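Local coordinates for enterobactin biosynthesis protein YbdZ (Escherichia coli, PDB 5JA1), which takes part in making the siderophore enterobactin as an MbtH-like partner of the synthetase EntF, being required for amino acid adenylation, at residues B[7-12]-B[27-32]; B[15-20]-B[39-44]; B[23-28]-B[57-62]. One frame throughout, in Å; residues are numbered along the deposited sequence.

Overall arrangement
The three contacts sit in the small MbtH-like fold, a three-stranded antiparallel sheet with strand 16-20 between strands 26-30 and 40-42, followed by helix 48-58. Interactions 1 and 3 both use strand 26-30, sharing Ser27 and Leu28, yet their centres are about 17 Å apart: one joins the N-terminal loop, the other the chain at the end of the helix. Interaction 2 pairs the central strand with 40-42, its centre about 11 Å from each of the others. Segments 7-12, 15-20, 27-32 and 39-44 alternate between interactions 1 and 2. Another protein's chain borders strand 26-30 and the N-terminal loop, consistent with an MbtH-like protein acting through a partner.

Interaction 1. Residues B[7-12]-B[27-32]; sequences NPFDDP and SLWPQQ
Apolar packing carries this contact, and Phe9 supplies most of it by laying the far end of its ring against the strand that runs to Pro30. CZ of Phe9 lies 3.5 Å from CD of Pro30, the two side chains meeting at a slant. CE1 of Phe9 is 4.0 Å from CB of Leu28. With CG anti to its own carbonyl carbon (chi1 -79°), the Phe9 ring is carried over to the strand although its CB does not head there. The polar approach comes from the backbone: O of Leu28 meets the ring at its edge, near the ring plane, 3.2 Å from CE1 of Phe9. Pro8 adds a smaller touch, its CB 3.8 Å from NE2 of Gln32, whose bent chain brings the amide end toward Pro8.

The loop before the sheet is shaped by an Asx turn: OD1 of Asn7 accepts from N of Phe9 at 3.3 Å, nearly straight at 175°. This turn and the bond from N of Asp10 to O of Asn7 fold the loop locally, and Phe9 then joins it to strand 26-30, an outer strand of the MbtH-like sheet within this chain.

No hydrogen bond spans the two segments. Outside them, Asp10 pairs through OD1 with a basic side chain of another protein's chain, and backbone hydrogen bonds join Leu28 to that chain.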
loop_
_atom_site.group_PDB
_atom_site.type_symbol
_atom_site.label_atom_id
_atom_site.label_comp_id
_atom_site.label_asym_id
_atom_site.label_seq_id
_atom_site.Cartn_x
_atom_site.Cartn_y
_atom_site.Cartn_z
ATOM N N ASN B 7 18.084 -6.482 -1.301
ATOM C CA ASN B 7 18.427 -5.943 -2.613
ATOM C C ASN B 7 19.943 -5.793 -2.734
ATOM O O ASN B 7 20.581 -5.244 -1.824
ATOM C CB ASN B 7 17.734 -4.595 -2.810
ATOM C CG ASN B 7 17.586 -4.210 -4.273
ATOM O OD1 ASN B 7 18.496 -4.394 -5.077
ATOM N ND2 ASN B 7 16.427 -3.661 -4.619
ATOM N N PRO B 8 20.558 -6.269 -3.824
ATOM C CA PRO B 8 22.020 -6.144 -3.955
ATOM C C PRO B 8 22.514 -4.714 -4.097
ATOM O O PRO B 8 23.718 -4.481 -3.932
ATOM C CB PRO B 8 22.331 -6.966 -5.214
ATOM C CG PRO B 8 21.054 -6.989 -5.975
ATOM C CD PRO B 8 19.979 -7.054 -4.928
ATOM N N PHE B 9 21.641 -3.751 -4.400
ATOM C CA PHE B 9 22.074 -2.362 -4.506
ATOM C C PHE B 9 22.103 -1.651 -3.162
ATOM O O PHE B 9 22.789 -0.630 -3.031
ATOM C CB PHE B 9 21.169 -1.590 -5.467
ATOM C CG PHE B 9 21.481 -1.820 -6.916
ATOM C CD1 PHE B 9 22.403 -1.023 -7.573
ATOM C CD2 PHE B 9 20.847 -2.826 -7.623
ATOM C CE1 PHE B 9 22.687 -1.230 -8.908
ATOM C CE2 PHE B 9 21.128 -3.038 -8.958
ATOM C CZ PHE B 9 22.047 -2.239 -9.601
ATOM N N ASP B 10 21.378 -2.157 -2.168
ATOM C CA ASP B 10 21.366 -1.575 -0.834
ATOM C C ASP B 10 22.525 -2.062 0.029
ATOM O O ASP B 10 22.570 -1.741 1.220
ATOM C CB ASP B 10 20.037 -1.880 -0.137
ATOM C CG ASP B 10 18.839 -1.380 -0.923
ATOM O OD1 ASP B 10 19.001 -0.424 -1.709
ATOM O OD2 ASP B 10 17.735 -1.941 -0.750
ATOM N N ASP B 11 23.455 -2.827 -0.541
ATOM C CA ASP B 11 24.588 -3.364 0.203
ATOM C C ASP B 11 25.675 -2.306 0.337
ATOM O O ASP B 11 26.359 -1.991 -0.645
ATOM C CB ASP B 11 25.134 -4.616 -0.485
ATOM C CG ASP B 11 26.290 -5.245 0.273
ATOM O OD1 ASP B 11 26.453 -4.947 1.474
ATOM O OD2 ASP B 11 27.031 -6.045 -0.336
ATOM N N PRO B 12 25.876 -1.747 1.535
ATOM C CA PRO B 12 26.877 -0.681 1.689
ATOM C C PRO B 12 28.305 -1.165 1.519
ATOM O O PRO B 12 29.179 -0.354 1.185
ATOM C CB PRO B 12 26.626 -0.170 3.112
ATOM C CG PRO B 12 26.077 -1.356 3.830
ATOM C CD PRO B 12 25.259 -2.119 2.820
ATOM N N SER B 27 24.514 4.180 -14.807
ATOM C CA SER B 27 23.908 3.155 -13.975
ATOM C C SER B 27 24.995 2.425 -13.203
ATOM O O SER B 27 26.038 2.075 -13.764
ATOM C CB SER B 27 23.114 2.152 -14.817
ATOM O OG SER B 27 22.727 1.032 -14.040
ATOM N N LEU B 28 24.751 2.211 -11.916
ATOM C CA LEU B 28 25.597 1.329 -11.132
ATOM C C LEU B 28 25.236 -0.119 -11.433
ATOM O O LEU B 28 24.074 -0.450 -11.684
ATOM C CB LEU B 28 25.432 1.605 -9.638
ATOM C CG LEU B 28 25.678 3.033 -9.153
ATOM C CD1 LEU B 28 25.480 3.120 -7.647
ATOM C CD2 LEU B 28 27.070 3.505 -9.545
ATOM N N TRP B 29 26.246 -0.985 -11.424
ATOM C CA TRP B 29 26.002 -2.405 -11.594
ATOM C C TRP B 29 26.817 -3.167 -10.556
ATOM O O TRP B 29 28.038 -2.952 -10.446
ATOM C CB TRP B 29 26.348 -2.891 -13.005
ATOM C CG TRP B 29 25.735 -4.221 -13.300
ATOM C CD1 TRP B 29 26.380 -5.421 -13.378
ATOM C CD2 TRP B 29 24.347 -4.494 -13.522
ATOM N NE1 TRP B 29 25.479 -6.423 -13.652
ATOM C CE2 TRP B 29 24.224 -5.880 -13.744
ATOM C CE3 TRP B 29 23.197 -3.700 -13.564
ATOM C CZ2 TRP B 29 22.998 -6.490 -14.005
ATOM C CZ3 TRP B 29 21.978 -4.307 -13.822
ATOM C CH2 TRP B 29 21.889 -5.688 -14.039
ATOM N N PRO B 30 26.189 -4.049 -9.783
ATOM C CA PRO B 30 26.930 -4.786 -8.755
ATOM C C PRO B 30 27.958 -5.718 -9.377
ATOM O O PRO B 30 27.706 -6.360 -10.399
ATOM C CB PRO B 30 25.834 -5.563 -8.015
ATOM C CG PRO B 30 24.713 -5.664 -8.992
ATOM C CD PRO B 30 24.767 -4.425 -9.831
ATOM N N GLN B 31 29.132 -5.774 -8.744
ATOM C CA GLN B 31 30.246 -6.548 -9.280
ATOM C C GLN B 31 29.883 -8.016 -9.467
ATOM O O GLN B 31 30.401 -8.672 -10.380
ATOM C CB GLN B 31 31.457 -6.408 -8.356
ATOM C CG GLN B 31 32.720 -7.092 -8.851
ATOM C CD GLN B 31 33.850 -7.019 -7.844
ATOM O OE1 GLN B 31 33.636 -6.677 -6.681
ATOM N NE2 GLN B 31 35.063 -7.337 -8.285
ATOM N N GLN B 32 28.987 -8.544 -8.637
ATOM C CA GLN B 32 28.685 -9.970 -8.631
ATOM C C GLN B 32 27.696 -10.389 -9.710
ATOM O O GLN B 32 27.372 -11.579 -9.796
ATOM C CB GLN B 32 28.146 -10.381 -7.257
ATOM C CG GLN B 32 26.818 -9.740 -6.874
ATOM C CD GLN B 32 26.974 -8.353 -6.282
ATOM O OE1 GLN B 32 27.977 -7.673 -6.507
ATOM N NE2 GLN B 32 25.978 -7.924 -5.516
#

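Interaction 2. Residues B[15-20]-B[39-44]; sequences AFYILR and WDIVCQ
Ile18 and Cys43 meet where strand 16-20 pairs with the chain around 40-42, and O of Ile18 serves two donors there. N of Val42 binds it at 2.8 Å, arriving nearly along the C=O axis; N of Cys43 gives a second, weak bond to the same oxygen at 3.3 Å. The return bond, from N of Ile18 to O of Cys43, is also weak. Two bonds then close the pair Arg20 and Asp40: N of Arg20 reaches O of Asp40 at 2.9 Å, in the carbonyl plane, and N of Asp40 reaches O of Arg20 with an N-H...O angle of 180°. O of Asp40 also receives a CA-H...O contact from Leu19 CA at 3.1 Å. The carboxylate of Asp40 and the guanidinium of Arg20 do not touch.

Side chains fill in around this ladder. Leu19 and Ile41, a non-hydrogen-bonded pair, run alongside in the same direction: CG of Leu19 sits beside its backbone N (chi1 -47°), and CD2 of Leu19 comes 3.9 Å from CG1 of Ile41. Leu19 crosses Trp39 at about a right angle, their CB atoms in contact, while the indole turns its edge to the backbone of Leu19 and Arg20. At the bulge, CB of Ile18 packs on CB of Cys43, and CG2 of Val42 comes 3.6 Å from CB of Arg20. Trp54 of helix 48-58 packs on Ile18, Val42 and Cys43. Strand 26-30 flanks strand 16-20 on its other side, where N of Leu19 and N of Tyr17 pair with Ser27 and Trp29. Two residues, Val42 and Cys43, set against the one Ile18 make a classic beta bulge in an antiparallel pair.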
loop_
_atom_site.group_PDB
_atom_site.type_symbol
_atom_site.label_atom_id
_atom_site.label_comp_id
_atom_site.label_asym_id
_atom_site.label_seq_id
_atom_site.Cartn_x
_atom_site.Cartn_y
_atom_site.Cartn_z
ATOM N N ALA B 15 30.645 -3.691 -4.011
ATOM C CA ALA B 15 31.367 -3.008 -5.072
ATOM C C ALA B 15 30.466 -2.877 -6.292
ATOM O O ALA B 15 29.611 -3.730 -6.547
ATOM C CB ALA B 15 32.648 -3.760 -5.439
ATOM N N PHE B 16 30.658 -1.798 -7.046
ATOM C CA PHE B 16 29.764 -1.487 -8.153
ATOM C C PHE B 16 30.541 -0.933 -9.334
ATOM O O PHE B 16 31.355 -0.019 -9.172
ATOM C CB PHE B 16 28.694 -0.475 -7.727
ATOM C CG PHE B 16 27.774 -0.979 -6.656
ATOM C CD1 PHE B 16 26.646 -1.712 -6.983
ATOM C CD2 PHE B 16 28.035 -0.718 -5.321
ATOM C CE1 PHE B 16 25.793 -2.179 -5.996
ATOM C CE2 PHE B 16 27.188 -1.180 -4.332
ATOM C CZ PHE B 16 26.066 -1.910 -4.669
ATOM N N TYR B 17 30.283 -1.487 -10.518
ATOM C CA TYR B 17 30.674 -0.822 -11.749
ATOM C C TYR B 17 29.874 0.466 -11.917
ATOM O O TYR B 17 28.844 0.681 -11.272
ATOM C CB TYR B 17 30.421 -1.713 -12.967
ATOM C CG TYR B 17 31.181 -3.018 -13.017
ATOM C CD1 TYR B 17 32.425 -3.096 -13.631
ATOM C CD2 TYR B 17 30.637 -4.181 -12.489
ATOM C CE1 TYR B 17 33.116 -4.290 -13.694
ATOM C CE2 TYR B 17 31.322 -5.381 -12.548
ATOM C CZ TYR B 17 32.560 -5.430 -13.151
ATOM O OH TYR B 17 33.243 -6.623 -13.211
ATOM N N ILE B 18 30.353 1.326 -12.809
ATOM C CA ILE B 18 29.591 2.476 -13.277
ATOM C C ILE B 18 29.501 2.371 -14.791
ATOM O O ILE B 18 30.522 2.440 -15.486
ATOM C CB ILE B 18 30.217 3.810 -12.844
ATOM C CG1 ILE B 18 30.327 3.867 -11.320
ATOM C CG2 ILE B 18 29.381 4.973 -13.357
ATOM C CD1 ILE B 18 30.744 5.217 -10.780
ATOM N N LEU B 19 28.286 2.185 -15.295
ATOM C CA LEU B 19 28.039 1.946 -16.708
ATOM C C LEU B 19 27.415 3.178 -17.354
ATOM O O LEU B 19 26.907 4.074 -16.676
ATOM C CB LEU B 19 27.126 0.731 -16.899
ATOM C CG LEU B 19 27.480 -0.521 -16.088
ATOM C CD1 LEU B 19 26.539 -1.659 -16.439
ATOM C CD2 LEU B 19 28.930 -0.933 -16.302
ATOM N N ARG B 20 27.459 3.208 -18.685
ATOM C CA ARG B 20 26.958 4.347 -19.442
ATOM C C ARG B 20 26.401 3.862 -20.771
ATOM O O ARG B 20 27.047 3.066 -21.460
ATOM C CB ARG B 20 28.063 5.382 -19.678
ATOM C CG ARG B 20 27.630 6.582 -20.501
ATOM C CD ARG B 20 28.819 7.460 -20.855
ATOM N NE ARG B 20 28.412 8.669 -21.565
ATOM C CZ ARG B 20 28.248 8.746 -22.882
ATOM N NH1 ARG B 20 28.456 7.680 -23.642
ATOM N NH2 ARG B 20 27.875 9.889 -23.440
ATOM N N TRP B 39 25.477 -1.283 -22.480
ATOM C CA TRP B 39 26.116 -0.362 -21.551
ATOM C C TRP B 39 27.622 -0.569 -21.587
ATOM O O TRP B 39 28.101 -1.705 -21.671
ATOM C CB TRP B 39 25.591 -0.560 -20.123
ATOM C CG TRP B 39 24.135 -0.263 -19.981
ATOM C CD1 TRP B 39 23.096 -1.041 -20.399
ATOM C CD2 TRP B 39 23.551 0.895 -19.377
ATOM N NE1 TRP B 39 21.900 -0.435 -20.095
ATOM C CE2 TRP B 39 22.153 0.756 -19.467
ATOM C CE3 TRP B 39 24.076 2.040 -18.769
ATOM C CZ2 TRP B 39 21.274 1.715 -18.970
ATOM C CZ3 TRP B 39 23.203 2.991 -18.278
ATOM C CH2 TRP B 39 21.817 2.823 -18.380
ATOM N N ASP B 40 28.363 0.533 -21.530
ATOM C CA ASP B 40 29.817 0.499 -21.495
ATOM C C ASP B 40 30.307 0.679 -20.065
ATOM O O ASP B 40 29.739 1.459 -19.297
ATOM C CB ASP B 40 30.421 1.592 -22.381
ATOM C CG ASP B 40 30.125 1.382 -23.850
ATOM O OD1 ASP B 40 29.700 0.268 -24.222
ATOM O OD2 ASP B 40 30.331 2.332 -24.636
ATOM N N ILE B 41 31.366 -0.046 -19.716
ATOM C CA ILE B 41 31.987 0.126 -18.409
ATOM C C ILE B 41 32.782 1.425 -18.418
ATOM O O ILE B 41 33.644 1.636 -19.279
ATOM C CB ILE B 41 32.882 -1.069 -18.057
ATOM C CG1 ILE B 41 32.090 -2.379 -18.101
ATOM C CG2 ILE B 41 33.522 -0.871 -16.688
ATOM C CD1 ILE B 41 32.190 -3.115 -19.426
ATOM N N VAL B 42 32.491 2.303 -17.467
ATOM C CA VAL B 42 33.218 3.557 -17.309
ATOM C C VAL B 42 34.198 3.487 -16.146
ATOM O O VAL B 42 35.373 3.822 -16.293
ATOM C CB VAL B 42 32.229 4.732 -17.139
ATOM C CG1 VAL B 42 32.984 6.023 -16.896
ATOM C CG2 VAL B 42 31.344 4.852 -18.362
ATOM N N CYS B 43 33.728 3.049 -14.982
ATOM C CA CYS B 43 34.562 2.894 -13.801
ATOM C C CYS B 43 34.609 1.430 -13.393
ATOM O O CYS B 43 33.612 0.710 -13.508
ATOM C CB CYS B 43 34.041 3.735 -12.629
ATOM S SG CYS B 43 34.480 5.484 -12.688
ATOM N N GLN B 44 35.777 0.995 -12.928
ATOM C CA GLN B 44 35.905 -0.319 -12.330
ATOM C C GLN B 44 35.183 -0.332 -10.982
ATOM O O GLN B 44 34.871 0.726 -10.431
ATOM C CB GLN B 44 37.380 -0.681 -12.172
ATOM C CG GLN B 44 38.158 -0.683 -13.483
ATOM C CD GLN B 44 37.584 -1.650 -14.509
ATOM O OE1 GLN B 44 37.067 -2.712 -14.159
ATOM N NE2 GLN B 44 37.673 -1.283 -15.784
#

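Interaction 3. Residues B[23-28]-B[57-62]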
loop_
_atom_site.group_PDB
_atom_site.type_symbol
_atom_site.label_atom_id
_atom_site.label_comp_id
_atom_site.label_asym_id
_atom_site.label_seq_id
_atom_site.Cartn_x
_atom_site.Cartn_y
_atom_site.Cartn_z
ATOM N N GLN B 23 22.758 7.258 -24.544
ATOM C CA GLN B 23 22.125 8.517 -24.174
ATOM C C GLN B 23 22.842 9.233 -23.037
ATOM O O GLN B 23 22.271 10.159 -22.447
ATOM C CB GLN B 23 20.661 8.276 -23.797
ATOM C CG GLN B 23 19.832 7.659 -24.909
ATOM C CD GLN B 23 19.766 8.537 -26.145
ATOM O OE1 GLN B 23 19.701 9.763 -26.048
ATOM N NE2 GLN B 23 19.792 7.911 -27.316
ATOM N N GLY B 24 24.068 8.832 -22.714
ATOM C CA GLY B 24 24.815 9.503 -21.662
ATOM C C GLY B 24 24.216 9.354 -20.283
ATOM O O GLY B 24 24.335 10.268 -19.460
ATOM N N GLN B 25 23.569 8.229 -20.008
ATOM C CA GLN B 25 22.996 7.964 -18.698
ATOM C C GLN B 25 23.870 6.968 -17.949
ATOM O O GLN B 25 24.463 6.065 -18.546
ATOM C CB GLN B 25 21.568 7.432 -18.819
ATOM C CG GLN B 25 20.576 8.463 -19.336
ATOM C CD GLN B 25 19.215 7.868 -19.634
ATOM O OE1 GLN B 25 19.102 6.693 -19.982
ATOM N NE2 GLN B 25 18.172 8.678 -19.497
ATOM N N PHE B 26 23.951 7.143 -16.634
ATOM C CA PHE B 26 24.840 6.357 -15.794
ATOM C C PHE B 26 24.042 5.419 -14.901
ATOM O O PHE B 26 23.027 5.807 -14.317
ATOM C CB PHE B 26 25.732 7.261 -14.941
ATOM C CG PHE B 26 26.770 7.998 -15.734
ATOM C CD1 PHE B 26 27.948 7.372 -16.103
ATOM C CD2 PHE B 26 26.565 9.310 -16.118
ATOM C CE1 PHE B 26 28.903 8.043 -16.837
ATOM C CE2 PHE B 26 27.517 9.987 -16.851
ATOM C CZ PHE B 26 28.687 9.352 -17.211
ATOM N N SER B 27 24.514 4.180 -14.807
ATOM C CA SER B 27 23.908 3.155 -13.975
ATOM C C SER B 27 24.995 2.425 -13.203
ATOM O O SER B 27 26.038 2.075 -13.764
ATOM C CB SER B 27 23.114 2.152 -14.817
ATOM O OG SER B 27 22.727 1.032 -14.040
ATOM N N LEU B 28 24.751 2.211 -11.916
ATOM C CA LEU B 28 25.597 1.329 -11.132
ATOM C C LEU B 28 25.236 -0.119 -11.433
ATOM O O LEU B 28 24.074 -0.450 -11.684
ATOM C CB LEU B 28 25.432 1.605 -9.638
ATOM C CG LEU B 28 25.678 3.033 -9.153
ATOM C CD1 LEU B 28 25.480 3.120 -7.647
ATOM C CD2 LEU B 28 27.070 3.505 -9.545
ATOM N N ALA B 57 30.671 14.333 -9.807
ATOM C CA ALA B 57 31.641 15.144 -10.528
ATOM C C ALA B 57 31.645 14.911 -12.033
ATOM O O ALA B 57 32.293 15.676 -12.755
ATOM C CB ALA B 57 33.054 14.896 -9.980
ATOM N N HIS B 58 30.950 13.885 -12.526
ATOM C CA HIS B 58 30.965 13.560 -13.946
ATOM C C HIS B 58 29.585 13.524 -14.589
ATOM O O HIS B 58 29.493 13.307 -15.804
ATOM C CB HIS B 58 31.667 12.213 -14.176
ATOM C CG HIS B 58 33.155 12.278 -14.038
ATOM N ND1 HIS B 58 33.786 12.411 -12.820
ATOM C CD2 HIS B 58 34.139 12.237 -14.968
ATOM C CE1 HIS B 58 35.093 12.444 -13.005
ATOM N NE2 HIS B 58 35.334 12.342 -14.299
ATOM N N TRP B 59 28.512 13.729 -13.825
ATOM C CA TRP B 59 27.152 13.739 -14.374
ATOM C C TRP B 59 26.403 14.907 -13.734
ATOM O O TRP B 59 25.735 14.744 -12.710
ATOM C CB TRP B 59 26.440 12.415 -14.134
ATOM C CG TRP B 59 25.210 12.246 -14.973
ATOM C CD1 TRP B 59 24.846 12.995 -16.055
ATOM C CD2 TRP B 59 24.179 11.267 -14.799
ATOM N NE1 TRP B 59 23.653 12.540 -16.566
ATOM C CE2 TRP B 59 23.223 11.480 -15.813
ATOM C CE3 TRP B 59 23.972 10.228 -13.884
ATOM C CZ2 TRP B 59 22.077 10.694 -15.937
ATOM C CZ3 TRP B 59 22.834 9.449 -14.010
ATOM C CH2 TRP B 59 21.902 9.686 -15.027
ATOM N N ARG B 60 26.517 16.082 -14.352
ATOM C CA ARG B 60 25.872 17.292 -13.855
ATOM C C ARG B 60 24.869 17.872 -14.845
ATOM O O ARG B 60 24.445 19.022 -14.682
ATOM C CB ARG B 60 26.926 18.344 -13.497
ATOM C CG ARG B 60 27.851 17.925 -12.366
ATOM C CD ARG B 60 28.929 18.970 -12.119
ATOM N NE ARG B 60 29.726 18.664 -10.934
ATOM C CZ ARG B 60 29.469 19.140 -9.719
ATOM N NH1 ARG B 60 28.435 19.946 -9.527
ATOM N NH2 ARG B 60 30.247 18.810 -8.697
ATOM N N THR B 61 24.481 17.110 -15.871
ATOM C CA THR B 61 23.464 17.528 -16.829
ATOM C C THR B 61 22.065 17.079 -16.426
ATOM O O THR B 61 21.197 16.906 -17.292
ATOM C CB THR B 61 23.805 16.999 -18.223
ATOM O OG1 THR B 61 23.816 15.566 -18.203
ATOM C CG2 THR B 61 25.169 17.500 -18.669
ATOM N N LEU B 62 21.820 16.896 -15.130
ATOM C CA LEU B 62 20.601 16.263 -14.631
ATOM C C LEU B 62 19.596 17.278 -14.096
ATOM O O LEU B 62 18.898 17.007 -13.115
ATOM C CB LEU B 62 20.958 15.238 -13.557
ATOM C CG LEU B 62 20.029 14.046 -13.320
ATOM C CD1 LEU B 62 19.642 13.392 -14.634
ATOM C CD2 LEU B 62 20.709 13.041 -12.406
#
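The indole of Trp59 has Phe26 over one face and Leu62 over the opposite face. CD2 of Phe26 stands 3.2 Å above the Trp59 plane, near the border of the indole, and CD2 of Leu62 lies at a greater height on the other side. From the side of Phe26 the contact is an edge: its ring turns CD2 and CE2 toward the indole in an edge-to-face pair, with the centroids of the Phe26 ring and the five-membered ring of Trp59 5.0 Å apart and the planes at 61°. The two side chains run antiparallel alongside each other, and CB of Phe26 reaches the six-membered ring, 3.6 Å from CE3 of Trp59. A first torsion of -165°, which sets CG of Trp59 opposite its backbone N, takes the indole across to the strand.

Gln25 and Phe26 border the far end of the indole: CA of Gln25 lies 4.0 Å from CZ2 of Trp59, and N of Phe26 is 3.6 Å from CH2 of Trp59. O of Gly24 lies 3.7 Å from NE1 of Trp59, too far for a hydrogen bond. Phe26 also makes an edge-to-face pair with Trp54 and touches Leu55, both of helix 48-58. Trp59 in turn packs on an apolar side chain of another protein's chain. With no hydrogen bond between the segments, their hold on each other rests on dispersion and aromatic edge-to-face attraction.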